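Local coordinates for salicylic acid-binding protein 2 (Nicotiana tabacum, PDB 1XKL), which hydrolyses methyl salicylate to salicylic acid and methanol, as part of the signalling that activates systemic acquired resistance, at residues E3-V8 against K74-G79; T35-A40 against L60-L65; L39-T44 against L175-S180; P109-N114 against F192-F197. All coordinates share one frame; numbering follows the deposited sequence.

Contact 1. Residues E3-V8 against K74-G79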
loop_
_atom_site.group_PDB
_atom_site.type_symbol
_atom_site.label_atom_id
_atom_site.label_comp_id
_atom_site.label_asym_id
_atom_site.label_seq_id
_atom_site.Cartn_x
_atom_site.Cartn_y
_atom_site.Cartn_z
ATOM N N GLU A 3 44.854 2.832 31.500
ATOM C CA GLU A 3 43.535 2.173 31.731
ATOM C C GLU A 3 42.655 2.251 30.492
ATOM O O GLU A 3 41.580 1.652 30.445
ATOM C CB GLU A 3 42.803 2.847 32.885
ATOM C CG GLU A 3 43.636 3.053 34.125
ATOM C CD GLU A 3 42.826 3.699 35.231
ATOM O OE1 GLU A 3 41.953 3.007 35.806
ATOM O OE2 GLU A 3 43.060 4.903 35.514
ATOM N N GLY A 4 43.121 2.993 29.491
ATOM C CA GLY A 4 42.358 3.152 28.265
ATOM C C GLY A 4 41.356 4.281 28.410
ATOM O O GLY A 4 40.690 4.387 29.441
ATOM N N LYS A 5 41.244 5.136 27.397
ATOM C CA LYS A 5 40.306 6.259 27.458
ATOM C C LYS A 5 38.925 5.943 26.895
ATOM O O LYS A 5 38.696 4.886 26.309
ATOM C CB LYS A 5 40.880 7.478 26.730
ATOM C CG LYS A 5 42.048 8.151 27.442
ATOM C CD LYS A 5 42.460 9.455 26.750
ATOM C CE LYS A 5 43.639 10.118 27.462
ATOM N NZ LYS A 5 44.791 9.161 27.603
ATOM N N HIS A 6 38.004 6.882 27.080
ATOM C CA HIS A 6 36.639 6.720 26.606
ATOM C C HIS A 6 36.394 7.549 25.345
ATOM O O HIS A 6 36.418 8.777 25.385
ATOM C CB HIS A 6 35.664 7.139 27.709
ATOM C CG HIS A 6 34.231 6.842 27.400
ATOM N ND1 HIS A 6 33.201 7.196 28.246
ATOM C CD2 HIS A 6 33.648 6.237 26.337
ATOM C CE1 HIS A 6 32.050 6.827 27.719
ATOM N NE2 HIS A 6 32.292 6.242 26.559
ATOM N N PHE A 7 36.174 6.856 24.231
ATOM C CA PHE A 7 35.907 7.483 22.943
ATOM C C PHE A 7 34.400 7.592 22.708
ATOM O O PHE A 7 33.689 6.588 22.720
ATOM C CB PHE A 7 36.529 6.661 21.810
ATOM C CG PHE A 7 38.007 6.870 21.642
ATOM C CD1 PHE A 7 38.489 7.937 20.889
ATOM C CD2 PHE A 7 38.918 6.009 22.244
ATOM C CE1 PHE A 7 39.862 8.145 20.737
ATOM C CE2 PHE A 7 40.294 6.205 22.102
ATOM C CZ PHE A 7 40.768 7.274 21.346
ATOM N N VAL A 8 33.919 8.816 22.507
ATOM C CA VAL A 8 32.510 9.058 22.245
ATOM C C VAL A 8 32.409 9.397 20.772
ATOM O O VAL A 8 32.865 10.462 20.334
ATOM C CB VAL A 8 31.992 10.220 23.096
ATOM C CG1 VAL A 8 30.572 10.579 22.693
ATOM C CG2 VAL A 8 32.048 9.825 24.572
ATOM N N LYS A 74 37.112 11.605 31.972
ATOM C CA LYS A 74 37.084 12.443 30.784
ATOM C C LYS A 74 36.949 11.587 29.528
ATOM O O LYS A 74 37.203 10.384 29.559
ATOM C CB LYS A 74 38.354 13.296 30.732
ATOM C CG LYS A 74 38.545 14.155 31.982
ATOM C CD LYS A 74 39.876 14.890 31.982
ATOM C CE LYS A 74 39.940 15.939 30.877
ATOM N NZ LYS A 74 41.271 16.633 30.855
ATOM N N VAL A 75 36.537 12.200 28.423
ATOM C CA VAL A 75 36.374 11.454 27.184
ATOM C C VAL A 75 37.008 12.158 25.996
ATOM O O VAL A 75 37.475 13.290 26.097
ATOM C CB VAL A 75 34.880 11.230 26.845
ATOM C CG1 VAL A 75 34.147 10.656 28.037
ATOM C CG2 VAL A 75 34.248 12.539 26.394
ATOM N N ILE A 76 37.023 11.461 24.867
ATOM C CA ILE A 76 37.551 11.991 23.626
ATOM C C ILE A 76 36.372 11.976 22.667
ATOM O O ILE A 76 35.845 10.906 22.329
ATOM C CB ILE A 76 38.675 11.096 23.063
ATOM C CG1 ILE A 76 39.831 11.032 24.062
ATOM C CG2 ILE A 76 39.159 11.635 21.724
ATOM C CD1 ILE A 76 40.826 9.933 23.782
ATOM N N LEU A 77 35.944 13.164 22.250
ATOM C CA LEU A 77 34.813 13.293 21.336
ATOM C C LEU A 77 35.262 13.218 19.889
ATOM O O LEU A 77 36.234 13.866 19.488
ATOM C CB LEU A 77 34.079 14.621 21.570
ATOM C CG LEU A 77 33.184 14.723 22.804
ATOM C CD1 LEU A 77 32.636 16.131 22.945
ATOM C CD2 LEU A 77 32.032 13.731 22.651
ATOM N N VAL A 78 34.563 12.411 19.106
ATOM C CA VAL A 78 34.882 12.286 17.697
ATOM C C VAL A 78 33.586 12.533 16.935
ATOM O O VAL A 78 32.632 11.759 17.032
ATOM C CB VAL A 78 35.465 10.891 17.375
ATOM C CG1 VAL A 78 35.851 10.807 15.896
ATOM C CG2 VAL A 78 36.699 10.647 18.248
ATOM N N GLY A 79 33.557 13.647 16.211
ATOM C CA GLY A 79 32.384 14.015 15.451
ATOM C C GLY A 79 32.612 13.922 13.962
ATOM O O GLY A 79 33.590 14.442 13.426
#
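Strands 6-10 and 75-80 are neighbours in the central parallel sheet of the alpha/beta hydrolase fold, and Phe7 and Val8 pair here with Ile76 and Leu77. His6 O accepts from Ile76 N at 2.8 Å, Ile76 O receives Val8 N at 2.8 Å, and Val8 O takes Val78 N at 2.9 Å, the alternating ladder of parallel strands. On one face Ile76 lies alongside Phe7 and lays its CD1 over the ring, 3.9 Å from the centroid and 26° off the normal, a CH-pi contact. CG1 of Ile76 stands anti to the carbonyl carbon (chi1 -61°), and with chi2 extended CD1 reaches over the ring. The same methyl is crossed at about a right angle by the Lys5 chain, with a tight 3.4 Å between Lys5 CD and Ile76 CD1. On the other face, Val8 CG1 and Leu77 CD2 press together at 3.5 Å, while the His6 ring runs beside Val75, its ND1 3.6 Å from Val75 CG1; the ring nitrogens are held by Glu73 and Thr35. The Phe7 face is covered by helix 245-258, where Lys5 NZ bonds to Ala256 O; helix 55-67 packs on Val8, and strands 33-36 and 98-104 flank the pair.

Contact 2. Residues T35-A40 against L60-L65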
loop_
_atom_site.group_PDB
_atom_site.type_symbol
_atom_site.label_atom_id
_atom_site.label_comp_id
_atom_site.label_asym_id
_atom_site.label_seq_id
_atom_site.Cartn_x
_atom_site.Cartn_y
_atom_site.Cartn_z
ATOM N N THR A 35 31.749 4.467 22.791
ATOM C CA THR A 35 30.303 4.649 22.800
ATOM C C THR A 35 29.901 5.225 21.446
ATOM O O THR A 35 30.219 6.372 21.139
ATOM C CB THR A 35 29.838 5.625 23.911
ATOM O OG1 THR A 35 30.197 5.112 25.200
ATOM C CG2 THR A 35 28.326 5.800 23.855
ATOM N N ALA A 36 29.237 4.419 20.620
ATOM C CA ALA A 36 28.773 4.879 19.312
ATOM C C ALA A 36 27.284 5.109 19.483
ATOM O O ALA A 36 26.469 4.272 19.101
ATOM C CB ALA A 36 29.020 3.818 18.249
ATOM N N LEU A 37 26.924 6.246 20.059
ATOM C CA LEU A 37 25.521 6.517 20.294
ATOM C C LEU A 37 24.729 6.910 19.058
ATOM O O LEU A 37 25.275 7.162 17.980
ATOM C CB LEU A 37 25.364 7.596 21.368
ATOM C CG LEU A 37 25.592 9.045 20.941
ATOM C CD1 LEU A 37 25.359 9.958 22.137
ATOM C CD2 LEU A 37 26.992 9.214 20.409
ATOM N N ASP A 38 23.417 6.930 19.233
ATOM C CA ASP A 38 22.497 7.311 18.181
ATOM C C ASP A 38 21.977 8.671 18.609
ATOM O O ASP A 38 21.530 8.823 19.744
ATOM C CB ASP A 38 21.312 6.345 18.122
ATOM C CG ASP A 38 21.543 5.162 17.202
ATOM O OD1 ASP A 38 20.748 4.202 17.299
ATOM O OD2 ASP A 38 22.483 5.180 16.379
ATOM N N LEU A 39 22.051 9.665 17.735
ATOM C CA LEU A 39 21.518 10.969 18.096
ATOM C C LEU A 39 20.001 10.837 17.967
ATOM O O LEU A 39 19.497 9.761 17.630
ATOM C CB LEU A 39 22.061 12.057 17.161
ATOM C CG LEU A 39 23.541 12.389 17.362
ATOM C CD1 LEU A 39 24.011 13.381 16.310
ATOM C CD2 LEU A 39 23.744 12.956 18.747
ATOM N N ALA A 40 19.273 11.911 18.247
ATOM C CA ALA A 40 17.816 11.881 18.156
ATOM C C ALA A 40 17.360 11.576 16.732
ATOM O O ALA A 40 17.949 12.058 15.763
ATOM C CB ALA A 40 17.236 13.214 18.618
ATOM N N LEU A 60 20.333 15.851 22.107
ATOM C CA LEU A 60 19.908 15.364 23.408
ATOM C C LEU A 60 20.631 14.098 23.886
ATOM O O LEU A 60 21.163 14.064 24.994
ATOM C CB LEU A 60 18.391 15.137 23.389
ATOM C CG LEU A 60 17.673 15.129 24.734
ATOM C CD1 LEU A 60 18.014 16.403 25.503
ATOM C CD2 LEU A 60 16.165 15.030 24.506
ATOM N N PRO A 61 20.681 13.048 23.053
ATOM C CA PRO A 61 21.364 11.820 23.488
ATOM C C PRO A 61 22.803 12.060 23.951
ATOM O O PRO A 61 23.237 11.522 24.974
ATOM C CB PRO A 61 21.293 10.926 22.251
ATOM C CG PRO A 61 20.020 11.381 21.583
ATOM C CD PRO A 61 20.136 12.885 21.698
ATOM N N LEU A 62 23.541 12.875 23.205
ATOM C CA LEU A 62 24.920 13.172 23.563
ATOM C C LEU A 62 24.974 13.930 24.883
ATOM O O LEU A 62 25.817 13.654 25.738
ATOM C CB LEU A 62 25.592 13.998 22.460
ATOM C CG LEU A 62 27.037 14.436 22.722
ATOM C CD1 LEU A 62 27.896 13.207 23.025
ATOM C CD2 LEU A 62 27.574 15.174 21.498
HETATM N N MSE A 63 24.067 14.884 25.062
HETATM C CA MSE A 63 24.057 15.651 26.300
HETATM C C MSE A 63 23.782 14.721 27.482
HETATM O O MSE A 63 24.411 14.843 28.532
HETATM C CB MSE A 63 22.998 16.758 26.238
HETATM C CG MSE A 63 23.152 17.702 25.053
HETATM SE SE MSE A 63 24.914 18.514 24.946
HETATM C CE MSE A 63 24.840 19.559 26.564
ATOM N N GLU A 64 22.856 13.782 27.303
ATOM C CA GLU A 64 22.511 12.838 28.368
ATOM C C GLU A 64 23.704 11.972 28.755
ATOM O O GLU A 64 23.908 11.662 29.929
ATOM C CB GLU A 64 21.338 11.962 27.926
ATOM C CG GLU A 64 20.044 12.747 27.748
ATOM C CD GLU A 64 18.952 11.951 27.053
ATOM O OE1 GLU A 64 17.791 12.412 27.062
ATOM O OE2 GLU A 64 19.252 10.872 26.502
ATOM N N LEU A 65 24.491 11.584 27.758
ATOM C CA LEU A 65 25.672 10.763 27.988
ATOM C C LEU A 65 26.723 11.558 28.751
ATOM O O LEU A 65 27.330 11.058 29.701
ATOM C CB LEU A 65 26.244 10.292 26.652
ATOM C CG LEU A 65 27.625 9.638 26.639
ATOM C CD1 LEU A 65 27.652 8.432 27.560
ATOM C CD2 LEU A 65 27.968 9.232 25.217
#
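Leu37 holds CG between its backbone N and carbonyl carbon (chi1 78°), and with an extended chi2 of 179° this sends CD1 straight at helix 55-67. The methyl comes closest to the helix backbone: Leu37 CD1 is 3.5 Å from Leu62 CA. It also lies 4.2 Å from Pro61 CB and 4.1 Å from Leu65 CD2, so one branch of one leucine touches residues on successive turns. Leu65, with CG anti to its backbone N (chi1 169°), reaches out to meet Thr35, and Leu65 CD2 and Thr35 CG2 come tip to tip at 3.7 Å. The polar branch of Thr35 is engaged elsewhere, its OG1 being hydrogen-bonded to His6 of the adjacent strand.

Farther along, the chain leaves the strand and passes by the pyrrolidine ring of Pro61. Asp38 O sits 3.3 Å from Pro61 CB, Ala40 N lies 3.5 Å from Pro61 CG, and Ala40 CB faces Pro61 CD at 4.2 Å. CB and CG of Pro61 thus meet a run of backbone, while Leu39 adds a looser contact through Leu39 CD2 and Leu62 CB. The side-chain contacts are apolar and the segments share no hydrogen bond; the carboxylate of Asp38 bonds instead to Gly17 N and Thr44 N. Leu62 and Leu65 also rest on Val8 of strand 6-10. Such packing of a helix against the edge strand of a parallel sheet, and against the loop that follows it, belongs to the layered architecture of the alpha/beta hydrolase fold.

Contact 3. Residues L39-T44 against L175-S180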
loop_
_atom_site.group_PDB
_atom_site.type_symbol
_atom_site.label_atom_id
_atom_site.label_comp_id
_atom_site.label_asym_id
_atom_site.label_seq_id
_atom_site.Cartn_x
_atom_site.Cartn_y
_atom_site.Cartn_z
ATOM N N LEU A 39 22.051 9.665 17.735
ATOM C CA LEU A 39 21.518 10.969 18.096
ATOM C C LEU A 39 20.001 10.837 17.967
ATOM O O LEU A 39 19.497 9.761 17.630
ATOM C CB LEU A 39 22.061 12.057 17.161
ATOM C CG LEU A 39 23.541 12.389 17.362
ATOM C CD1 LEU A 39 24.011 13.381 16.310
ATOM C CD2 LEU A 39 23.744 12.956 18.747
ATOM N N ALA A 40 19.273 11.911 18.247
ATOM C CA ALA A 40 17.816 11.881 18.156
ATOM C C ALA A 40 17.360 11.576 16.732
ATOM O O ALA A 40 17.949 12.058 15.763
ATOM C CB ALA A 40 17.236 13.214 18.618
ATOM N N ALA A 41 16.314 10.759 16.619
ATOM C CA ALA A 41 15.737 10.371 15.331
ATOM C C ALA A 41 16.749 9.765 14.363
ATOM O O ALA A 41 16.569 9.814 13.141
ATOM C CB ALA A 41 15.048 11.571 14.682
ATOM N N SER A 42 17.811 9.189 14.916
ATOM C CA SER A 42 18.858 8.568 14.111
ATOM C C SER A 42 19.081 7.122 14.542
ATOM O O SER A 42 18.844 6.765 15.699
ATOM C CB SER A 42 20.161 9.357 14.267
ATOM O OG SER A 42 19.933 10.743 14.077
ATOM N N GLY A 43 19.540 6.296 13.608
ATOM C CA GLY A 43 19.781 4.897 13.918
ATOM C C GLY A 43 18.488 4.221 14.324
ATOM O O GLY A 43 17.523 4.211 13.559
ATOM N N THR A 44 18.450 3.672 15.530
ATOM C CA THR A 44 17.243 3.003 16.002
ATOM C C THR A 44 16.400 3.878 16.927
ATOM O O THR A 44 15.418 3.406 17.508
ATOM C CB THR A 44 17.583 1.663 16.723
ATOM O OG1 THR A 44 18.439 1.909 17.846
ATOM C CG2 THR A 44 18.264 0.706 15.760
ATOM N N LEU A 175 19.879 1.931 5.867
ATOM C CA LEU A 175 19.801 2.507 7.206
ATOM C C LEU A 175 19.678 4.021 7.286
ATOM O O LEU A 175 19.316 4.551 8.337
ATOM C CB LEU A 175 21.012 2.075 8.028
ATOM C CG LEU A 175 21.088 0.585 8.375
ATOM C CD1 LEU A 175 22.434 0.271 9.029
ATOM C CD2 LEU A 175 19.943 0.233 9.308
ATOM N N VAL A 176 19.983 4.722 6.198
ATOM C CA VAL A 176 19.898 6.179 6.220
ATOM C C VAL A 176 18.493 6.677 6.508
ATOM O O VAL A 176 17.515 6.122 6.021
ATOM C CB VAL A 176 20.373 6.820 4.890
ATOM C CG1 VAL A 176 21.874 6.645 4.743
ATOM C CG2 VAL A 176 19.632 6.222 3.710
ATOM N N ARG A 177 18.401 7.726 7.313
ATOM C CA ARG A 177 17.116 8.304 7.651
ATOM C C ARG A 177 17.174 9.810 7.440
ATOM O O ARG A 177 18.257 10.395 7.345
ATOM C CB ARG A 177 16.764 7.996 9.109
ATOM C CG ARG A 177 16.569 6.507 9.420
ATOM C CD ARG A 177 16.403 6.292 10.917
ATOM N NE ARG A 177 15.201 6.949 11.422
ATOM C CZ ARG A 177 14.903 7.084 12.708
ATOM N NH1 ARG A 177 15.719 6.610 13.637
ATOM N NH2 ARG A 177 13.784 7.695 13.073
ATOM N N PRO A 178 16.008 10.463 7.355
ATOM C CA PRO A 178 16.026 11.914 7.159
ATOM C C PRO A 178 16.540 12.656 8.385
ATOM O O PRO A 178 16.340 12.213 9.511
ATOM C CB PRO A 178 14.564 12.244 6.849
ATOM C CG PRO A 178 13.799 11.146 7.559
ATOM C CD PRO A 178 14.638 9.922 7.290
ATOM N N SER A 179 17.245 13.762 8.175
ATOM C CA SER A 179 17.708 14.545 9.309
ATOM C C SER A 179 17.509 16.020 8.972
ATOM O O SER A 179 16.526 16.371 8.313
ATOM C CB SER A 179 19.176 14.228 9.670
ATOM O OG SER A 179 20.113 14.838 8.807
ATOM N N SER A 180 18.428 16.881 9.389
ATOM C CA SER A 180 18.274 18.311 9.131
ATOM C C SER A 180 19.591 18.999 9.427
ATOM O O SER A 180 20.405 18.468 10.174
ATOM C CB SER A 180 17.166 18.857 10.047
ATOM O OG SER A 180 16.982 20.256 9.920
HETATM O O HOH W 1 18.388 11.027 11.270
HETATM O O HOH W 2 14.748 10.344 11.185
HETATM O O HOH W 3 20.411 5.841 10.444
#
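Ala41 O is gripped from several sides: two waters donate to it, one at 2.9 Å and the other at 2.7 Å from Ala41 O, and the guanidinium of Arg177 lies across it. Both waters also donate to Pro178 O, a double bridge between the loops. The carbonyl oxygen stands over the centre of the guanidinium face, 3.2 Å from Arg177 CZ, probably gaining from the positive charge although the angle to NH1 is poor. Arg177 NH1 instead donates to Gly43 O at 3.0 Å, a bent bond (140°) that arrives above the carbonyl plane. A turn at chi3 (63°) swings the group into this position, and NH1 has a further acceptor in Asp45 O. A third water receives a weak bond from Gly43 N and donates to Leu175 O, 2.7 Å away. A type II beta turn runs from Leu39 to Ser42, and Ser42 OG donates to Ala40 O. Leu46 of the second subunit packs on Arg177. Ser179 touches the salicylate-binding Ala13, which puts the contact in the pocket's second shell. A buried arginine and bridging waters thus tie, mostly through backbone carbonyls, the loop after strand 33-36 to the region inserted between strands 98-104 and 202-207, where alpha/beta hydrolases carry their cap.

Contact 4. Residues P109-N114 against F192-F197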
loop_
_atom_site.group_PDB
_atom_site.type_symbol
_atom_site.label_atom_id
_atom_site.label_comp_id
_atom_site.label_asym_id
_atom_site.label_seq_id
_atom_site.Cartn_x
_atom_site.Cartn_y
_atom_site.Cartn_z
ATOM N N PRO A 109 32.279 24.502 14.068
ATOM C CA PRO A 109 31.823 25.863 14.370
ATOM C C PRO A 109 32.868 26.693 15.099
ATOM O O PRO A 109 33.965 26.217 15.386
ATOM C CB PRO A 109 30.604 25.643 15.277
ATOM C CG PRO A 109 30.460 24.129 15.411
ATOM C CD PRO A 109 31.799 23.565 15.093
ATOM N N ASP A 110 32.503 27.940 15.389
ATOM C CA ASP A 110 33.345 28.851 16.152
ATOM C C ASP A 110 32.436 29.610 17.111
ATOM O O ASP A 110 31.241 29.308 17.207
ATOM C CB ASP A 110 34.160 29.803 15.243
ATOM C CG ASP A 110 33.310 30.824 14.476
ATOM O OD1 ASP A 110 33.894 31.489 13.597
ATOM O OD2 ASP A 110 32.103 30.989 14.729
ATOM N N SER A 111 33.004 30.563 17.837
ATOM C CA SER A 111 32.243 31.350 18.801
ATOM C C SER A 111 31.930 32.753 18.277
ATOM O O SER A 111 30.948 33.372 18.685
ATOM C CB SER A 111 33.021 31.458 20.116
ATOM O OG SER A 111 34.329 31.955 19.893
ATOM N N VAL A 112 32.765 33.232 17.360
ATOM C CA VAL A 112 32.633 34.562 16.777
ATOM C C VAL A 112 31.415 34.798 15.884
ATOM O O VAL A 112 30.663 35.755 16.095
ATOM C CB VAL A 112 33.912 34.921 15.973
ATOM C CG1 VAL A 112 33.809 36.325 15.405
ATOM C CG2 VAL A 112 35.132 34.804 16.874
ATOM N N HIS A 113 31.216 33.938 14.889
ATOM C CA HIS A 113 30.092 34.097 13.961
ATOM C C HIS A 113 28.801 33.424 14.419
ATOM O O HIS A 113 28.750 32.813 15.484
ATOM C CB HIS A 113 30.470 33.555 12.581
ATOM C CG HIS A 113 31.748 34.118 12.041
ATOM N ND1 HIS A 113 32.986 33.689 12.464
ATOM C CD2 HIS A 113 31.977 35.100 11.136
ATOM C CE1 HIS A 113 33.926 34.383 11.845
ATOM N NE2 HIS A 113 33.341 35.246 11.036
ATOM N N ASN A 114 27.749 33.571 13.615
ATOM C CA ASN A 114 26.466 32.943 13.907
ATOM C C ASN A 114 26.722 31.439 13.926
ATOM O O ASN A 114 27.580 30.946 13.197
ATOM C CB ASN A 114 25.445 33.274 12.816
ATOM C CG ASN A 114 24.995 34.724 12.857
ATOM O OD1 ASN A 114 25.815 35.647 12.782
ATOM N ND2 ASN A 114 23.685 34.933 12.977
ATOM N N PHE A 192 27.768 28.421 20.996
ATOM C CA PHE A 192 29.153 28.318 21.428
ATOM C C PHE A 192 29.844 29.618 21.808
ATOM O O PHE A 192 29.630 30.650 21.180
ATOM C CB PHE A 192 29.928 27.635 20.310
ATOM C CG PHE A 192 29.084 26.701 19.495
ATOM C CD1 PHE A 192 28.579 25.533 20.065
ATOM C CD2 PHE A 192 28.784 26.987 18.171
ATOM C CE1 PHE A 192 27.776 24.668 19.330
ATOM C CE2 PHE A 192 27.980 26.131 17.422
ATOM C CZ PHE A 192 27.480 24.961 18.002
ATOM N N THR A 193 30.684 29.548 22.837
ATOM C CA THR A 193 31.435 30.707 23.301
ATOM C C THR A 193 32.907 30.321 23.419
ATOM O O THR A 193 33.240 29.147 23.569
ATOM C CB THR A 193 30.935 31.195 24.672
ATOM O OG1 THR A 193 31.256 30.222 25.670
ATOM C CG2 THR A 193 29.423 31.405 24.643
ATOM N N ASP A 194 33.782 31.316 23.343
ATOM C CA ASP A 194 35.221 31.096 23.425
ATOM C C ASP A 194 35.622 30.583 24.805
ATOM O O ASP A 194 36.497 29.726 24.940
ATOM C CB ASP A 194 35.946 32.411 23.145
ATOM C CG ASP A 194 37.443 32.237 22.995
ATOM O OD1 ASP A 194 38.164 33.233 23.212
ATOM O OD2 ASP A 194 37.895 31.128 22.651
ATOM N N GLU A 195 34.972 31.118 25.827
ATOM C CA GLU A 195 35.262 30.751 27.199
ATOM C C GLU A 195 35.088 29.262 27.483
ATOM O O GLU A 195 35.892 28.658 28.194
ATOM C CB GLU A 195 34.366 31.552 28.140
ATOM C CG GLU A 195 34.860 31.600 29.565
ATOM C CD GLU A 195 36.217 32.266 29.676
ATOM O OE1 GLU A 195 36.389 33.368 29.100
ATOM O OE2 GLU A 195 37.110 31.692 30.342
ATOM N N ARG A 196 34.041 28.665 26.926
ATOM C CA ARG A 196 33.773 27.253 27.169
ATOM C C ARG A 196 34.101 26.406 25.942
ATOM O O ARG A 196 35.131 25.727 25.910
ATOM C CB ARG A 196 32.311 27.095 27.601
ATOM C CG ARG A 196 31.975 27.971 28.811
ATOM C CD ARG A 196 30.506 27.898 29.224
ATOM N NE ARG A 196 30.130 26.581 29.723
ATOM C CZ ARG A 196 30.618 26.015 30.824
ATOM N NH1 ARG A 196 31.516 26.647 31.563
ATOM N NH2 ARG A 196 30.198 24.811 31.192
ATOM N N PHE A 197 33.237 26.454 24.934
ATOM C CA PHE A 197 33.457 25.711 23.694
ATOM C C PHE A 197 34.915 25.839 23.282
ATOM O O PHE A 197 35.613 24.843 23.098
ATOM C CB PHE A 197 32.584 26.288 22.569
ATOM C CG PHE A 197 32.991 25.834 21.183
ATOM C CD1 PHE A 197 32.563 24.605 20.682
ATOM C CD2 PHE A 197 33.799 26.638 20.381
ATOM C CE1 PHE A 197 32.951 24.174 19.415
ATOM C CE2 PHE A 197 34.195 26.216 19.111
ATOM C CZ PHE A 197 33.763 24.986 18.621
HETATM O O HOH W 4 36.338 29.927 20.725
#
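Two irregular loops approach most closely where Ser111 CA lies 4.6 Å from Thr193 CA, and between them they pack side chains against backbone with no direct hydrogen bond. Pro109 crosses Phe192 obliquely, its CB only 3.4 Å from Phe192 CE2. Near the plane of the same ring, at its edge, Asp110 O approaches Phe192 CD2 at 3.5 Å. Phe197 holds CG anti to its backbone N (chi1 165°), which brings its ring to the Pro109 carbonyl: Phe197 CZ is 3.5 Å from Pro109 O, a buried oxygen with no hydrogen-bond partner in the model. The first loop follows strand 98-104 and the second precedes strand 202-207, neighbours in the parallel sheet of the alpha/beta hydrolase fold, and Met85 of helix 83-93 packs on both Pro109 and Phe192. Ser111 CB nestles against the other backbone, 3.3 Å from Asp194 N, and a water links Ser111 OG to Asp194 OD2, donating to the carboxylate at 2.8 Å. The 109-114 loop is braced internally by an Asx motif in which Asp110 OD2 accepts from His113 N, while His113 ND1 donates at 2.6 Å to the syn lone pair of Asp110 OD1, which lies near the imidazole plane.

How the contacts relate
Contacts 1 and 2 share one sheet: strands 6-10 and 33-36 are neighbours, and contact 2 is nested within the chain loop that contact 1 closes. They meet where Phe7 O and Thr35 N lie 2.9 Å apart, probably hydrogen-bonded. Contacts 2 and 3 have Leu39 and Ala40 in common, their centres about 12 Å apart, so one continuous run, 35-44, serves both. Contact 4 stands separate, its centre about 26 Å from that of contact 3. Around the active site, strand 75-80 of contact 1 leads to the nucleophile Ser81, while the side chains of Leu39, Ser42 and Pro109 lie about 9, 10 and 12 Å from the bound ligand.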